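Side-chain contacts in LAE5 (Uncultured bacterium, PDB 5JD3), which probably hydrolyses ester bonds, as an alpha/beta hydrolase of the GDSL-like lipase/acylhydrolase family obtained from a lake metagenome: residues 65-70 with 76-81; 141-146 with 153-158. All coordinates share one frame; numbering follows the deposited sequence.

Contact 1. Residues 65-70 with 76-81; sequences AHLFAR and LRLVNQ
Asn80 ND2, on the strand whose Leu78 meets Leu67 of the neighbouring helix, donates to the backbone oxygens of both Thr38 and His55, while OD1 of the same amide accepts from Gly82 N. Between residues 65-70 and 76-81 themselves the meeting is apolar, and it depends on one leucine fitted against two. The methyls of Leu67 straddle Leu76 CD1, Leu67 CD1 and CD2 each at 4.0 Å from it, where the two side chains run obliquely past each other. CD1 alone goes on to Leu78, which crosses Leu67 at about a right angle: Leu67 CD1 lies 3.8 Å from Leu78 CD1 and 4.1 Å from Leu78 CD2. Leu67 has CG anti to its carbonyl carbon (chi1 -68°), and from there its fork spreads over the start of the strand. Farther out, the exposed Phe68 brings CZ to 4.1 Å from Leu76 O, with that oxygen oblique to the ring. Within the helix, Arg70 CD rests above one face of the His66 ring, offset toward its rim. His66 NE2 reaches the oxygen of Cys235, and Leu67 also touches Leu230 of helix 219-232. The whole is a helix packed on an edge strand of the parallel sheet, the closing half of a beta-alpha-beta crossover.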
# COMPACT_ATOMS: atom_id res chain seq x y z
N ALA A 65 15.08 -3.40 -2.93
CA ALA A 65 16.31 -4.10 -2.59
C ALA A 65 16.19 -5.59 -2.88
O ALA A 65 17.09 -6.20 -3.45
CB ALA A 65 16.66 -3.88 -1.13
N HIS A 66 15.05 -6.17 -2.49
CA HIS A 66 14.78 -7.59 -2.68
C HIS A 66 14.80 -7.98 -4.16
O HIS A 66 15.43 -8.96 -4.54
CB HIS A 66 13.43 -7.95 -2.06
CG HIS A 66 13.02 -9.38 -2.25
ND1 HIS A 66 13.03 -10.30 -1.23
CD2 HIS A 66 12.57 -10.04 -3.35
CE1 HIS A 66 12.61 -11.46 -1.68
NE2 HIS A 66 12.33 -11.34 -2.96
N LEU A 67 14.10 -7.20 -4.98
CA LEU A 67 13.98 -7.49 -6.40
C LEU A 67 15.31 -7.34 -7.13
O LEU A 67 15.61 -8.10 -8.05
CB LEU A 67 12.92 -6.59 -7.03
CG LEU A 67 11.49 -6.87 -6.57
CD1 LEU A 67 10.55 -5.73 -6.96
CD2 LEU A 67 10.99 -8.19 -7.13
N PHE A 68 16.11 -6.36 -6.72
CA PHE A 68 17.43 -6.16 -7.32
C PHE A 68 18.40 -7.27 -6.94
O PHE A 68 19.12 -7.79 -7.79
CB PHE A 68 18.02 -4.81 -6.90
CG PHE A 68 17.73 -3.70 -7.87
CD1 PHE A 68 18.20 -3.76 -9.17
CD2 PHE A 68 17.01 -2.58 -7.48
CE1 PHE A 68 17.94 -2.74 -10.07
CE2 PHE A 68 16.76 -1.55 -8.37
CZ PHE A 68 17.22 -1.63 -9.66
N ALA A 69 18.40 -7.65 -5.67
CA ALA A 69 19.36 -8.62 -5.16
C ALA A 69 19.07 -10.04 -5.64
O ALA A 69 20.00 -10.79 -5.96
CB ALA A 69 19.39 -8.58 -3.64
N ARG A 70 17.80 -10.40 -5.70
CA ARG A 70 17.41 -11.76 -6.07
C ARG A 70 17.08 -11.90 -7.55
O ARG A 70 17.22 -12.98 -8.12
CB ARG A 70 16.21 -12.21 -5.24
CG ARG A 70 16.49 -12.37 -3.76
CD ARG A 70 15.26 -12.90 -3.06
NE ARG A 70 15.40 -12.95 -1.61
CZ ARG A 70 15.28 -14.06 -0.89
NH1 ARG A 70 15.02 -15.22 -1.49
NH2 ARG A 70 15.42 -14.02 0.43
N LEU A 76 13.58 -4.47 -12.81
CA LEU A 76 12.33 -3.80 -12.45
C LEU A 76 12.58 -2.39 -11.93
O LEU A 76 13.44 -2.17 -11.08
CB LEU A 76 11.56 -4.62 -11.42
CG LEU A 76 11.08 -5.98 -11.93
CD1 LEU A 76 10.40 -6.77 -10.82
CD2 LEU A 76 10.15 -5.81 -13.13
N ARG A 77 11.79 -1.45 -12.44
CA ARG A 77 11.94 -0.03 -12.11
C ARG A 77 10.84 0.42 -11.16
O ARG A 77 9.70 0.65 -11.58
CB ARG A 77 11.93 0.79 -13.39
CG ARG A 77 12.19 2.28 -13.22
CD ARG A 77 12.13 2.97 -14.57
NE ARG A 77 12.18 4.43 -14.46
CZ ARG A 77 12.10 5.25 -15.50
NH1 ARG A 77 11.96 4.77 -16.73
NH2 ARG A 77 12.15 6.56 -15.31
N LEU A 78 11.17 0.55 -9.87
CA LEU A 78 10.17 0.88 -8.86
C LEU A 78 10.13 2.38 -8.54
O LEU A 78 11.16 3.03 -8.44
CB LEU A 78 10.41 0.09 -7.58
CG LEU A 78 9.74 -1.29 -7.49
CD1 LEU A 78 10.36 -2.28 -8.47
CD2 LEU A 78 9.79 -1.82 -6.07
N VAL A 79 8.91 2.90 -8.38
CA VAL A 79 8.71 4.31 -8.06
C VAL A 79 7.87 4.47 -6.80
O VAL A 79 6.79 3.89 -6.68
CB VAL A 79 8.01 5.05 -9.22
CG1 VAL A 79 8.03 6.56 -8.97
CG2 VAL A 79 8.65 4.71 -10.55
N ASN A 80 8.37 5.26 -5.85
CA ASN A 80 7.63 5.54 -4.63
C ASN A 80 6.86 6.85 -4.73
O ASN A 80 7.46 7.92 -4.84
CB ASN A 80 8.58 5.57 -3.43
CG ASN A 80 7.85 5.59 -2.09
OD1 ASN A 80 6.67 5.93 -2.01
ND2 ASN A 80 8.56 5.22 -1.03
N GLN A 81 5.54 6.76 -4.69
CA GLN A 81 4.69 7.95 -4.73
C GLN A 81 3.82 8.05 -3.49
O GLN A 81 2.68 8.50 -3.55
CB GLN A 81 3.82 7.94 -5.99
CG GLN A 81 4.57 8.29 -7.26
CD GLN A 81 5.08 9.72 -7.25
OE1 GLN A 81 4.30 10.67 -7.11
NE2 GLN A 81 6.39 9.89 -7.40

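Contact 2. Residues 141-146 with 153-158; sequences ELVART and MILLTP
Helix 141-146 and strand 153-156 run nearly antiparallel, at 162°, with their axes 10.4 Å apart and Thr146 and Met153 the nearest pair by CA atoms. Met153 spans much of that gap. With CG anti to the backbone N (chi1 -168°) and the chain extended beyond it, its thioether end extends to the helix and crosses Thr146 at about a right angle. Met153 SD lies 3.7 Å from both Thr146 CB and CG2; CE lies against the same two carbons and 4.0 Å from Val143 CG2. That valine methyl is shared: tip to tip, it also meets Leu155 CD2 at 4.1 Å. Thr146 turns its carbon atoms to the sulfur, while its hydroxyl is held by its own helix, OG1 donating to Leu142 O at 2.7 Å, the donor tilted 28° from the carbonyl plane. On the outer side of the helix, Arg145 NH1 forms a salt bridge with Glu141 OE2, using that oxygen's anti lone pair. Met153 and Leu155 also touch Met109 of strand 106-110, and Phe100 of helix 88-100 flanks Thr146. The helix leads into an interior strand beside 106-110, the second half of a beta-alpha-beta crossover in the three-layer alpha/beta/alpha fold.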
# COMPACT_ATOMS: atom_id res chain seq x y z
N GLU A 141 -13.28 4.03 -8.65
CA GLU A 141 -13.08 4.95 -9.76
C GLU A 141 -11.63 5.11 -10.18
O GLU A 141 -11.34 5.16 -11.34
CB GLU A 141 -13.78 6.28 -9.52
CG GLU A 141 -13.32 7.48 -10.35
CD GLU A 141 -13.63 7.46 -11.87
OE1 GLU A 141 -14.42 6.62 -12.38
OE2 GLU A 141 -13.08 8.31 -12.60
N LEU A 142 -10.74 5.18 -9.21
CA LEU A 142 -9.31 5.25 -9.53
C LEU A 142 -8.86 4.00 -10.28
O LEU A 142 -8.12 4.08 -11.26
CB LEU A 142 -8.48 5.43 -8.26
CG LEU A 142 -8.66 6.74 -7.50
CD1 LEU A 142 -7.78 6.75 -6.26
CD2 LEU A 142 -8.34 7.93 -8.39
N VAL A 143 -9.32 2.85 -9.80
CA VAL A 143 -8.98 1.57 -10.41
C VAL A 143 -9.58 1.45 -11.81
O VAL A 143 -8.91 1.01 -12.74
CB VAL A 143 -9.46 0.39 -9.54
CG1 VAL A 143 -9.42 -0.90 -10.33
CG2 VAL A 143 -8.61 0.29 -8.28
N ALA A 144 -10.83 1.87 -11.95
CA ALA A 144 -11.53 1.80 -13.23
C ALA A 144 -10.82 2.60 -14.32
O ALA A 144 -10.83 2.21 -15.49
CB ALA A 144 -12.97 2.28 -13.07
N ARG A 145 -10.21 3.71 -13.93
CA ARG A 145 -9.50 4.56 -14.88
C ARG A 145 -8.08 4.06 -15.15
O ARG A 145 -7.48 4.39 -16.18
CB ARG A 145 -9.44 6.00 -14.38
CG ARG A 145 -10.76 6.75 -14.41
CD ARG A 145 -10.56 8.17 -14.92
NE ARG A 145 -9.47 8.86 -14.24
CZ ARG A 145 -9.63 9.72 -13.24
NH1 ARG A 145 -10.85 10.01 -12.81
NH2 ARG A 145 -8.58 10.29 -12.68
N THR A 146 -7.54 3.27 -14.22
CA THR A 146 -6.14 2.86 -14.29
C THR A 146 -5.96 1.44 -14.82
O THR A 146 -4.96 1.14 -15.47
CB THR A 146 -5.48 2.97 -12.89
OG1 THR A 146 -5.69 4.28 -12.36
CG2 THR A 146 -3.98 2.70 -12.98
N MET A 153 -2.61 -4.24 -11.99
CA MET A 153 -2.82 -3.33 -10.87
C MET A 153 -2.94 -4.10 -9.56
O MET A 153 -3.73 -5.03 -9.45
CB MET A 153 -4.07 -2.48 -11.09
CG MET A 153 -4.19 -1.31 -10.13
SD MET A 153 -5.25 0.01 -10.75
CE MET A 153 -4.93 1.29 -9.55
N ILE A 154 -2.14 -3.70 -8.57
CA ILE A 154 -2.10 -4.39 -7.29
C ILE A 154 -2.71 -3.55 -6.18
O ILE A 154 -2.33 -2.39 -5.98
CB ILE A 154 -0.66 -4.77 -6.90
CG1 ILE A 154 -0.00 -5.62 -7.99
CG2 ILE A 154 -0.64 -5.49 -5.57
CD1 ILE A 154 0.90 -4.84 -8.92
N LEU A 155 -3.66 -4.12 -5.45
CA LEU A 155 -4.28 -3.44 -4.32
C LEU A 155 -3.83 -4.06 -3.00
O LEU A 155 -4.09 -5.23 -2.74
CB LEU A 155 -5.80 -3.47 -4.44
CG LEU A 155 -6.38 -2.82 -5.69
CD1 LEU A 155 -7.90 -2.77 -5.63
CD2 LEU A 155 -5.80 -1.43 -5.88
N LEU A 156 -3.16 -3.26 -2.18
CA LEU A 156 -2.71 -3.71 -0.87
C LEU A 156 -3.67 -3.21 0.20
O LEU A 156 -3.88 -2.00 0.34
CB LEU A 156 -1.28 -3.23 -0.58
CG LEU A 156 -0.14 -3.80 -1.43
CD1 LEU A 156 -0.01 -3.08 -2.76
CD2 LEU A 156 1.17 -3.75 -0.66
N THR A 157 -4.24 -4.14 0.96
CA THR A 157 -5.25 -3.80 1.96
C THR A 157 -4.68 -2.91 3.06
O THR A 157 -3.52 -3.05 3.44
CB THR A 157 -5.87 -5.07 2.59
OG1 THR A 157 -6.94 -4.70 3.47
CG2 THR A 157 -4.83 -5.85 3.37
N PRO A 158 -5.49 -1.97 3.56
CA PRO A 158 -5.08 -1.22 4.75
C PRO A 158 -5.05 -2.16 5.95
O PRO A 158 -5.72 -3.19 5.93
CB PRO A 158 -6.18 -0.16 4.90
CG PRO A 158 -7.37 -0.77 4.23
CD PRO A 158 -6.82 -1.55 3.07

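Overall arrangement
Read from the N terminus, the chain shows one device used twice: a helix ends, a short loop turns, and the next strand enters the sheet beneath it. Contact 1 closes the turn after helix 59-70 and contact 2 that after helix 132-146, with five residues between the segments of contact 1 and six between those of contact 2; they follow in series, neither nested nor crossing. The strand of contact 1, 77-82, is outermost, beside 29-34, whereas 152-156 lies between 106-110 and 190-192. The two helices lie on opposite faces of this one parallel sheet, and two strands separate those they pack on; the contacts do not touch, their centres being 20 Å apart. Together they bind both helical layers to the sheet, in the strand order 2-1-3-4-5 familiar from GDSL hydrolases.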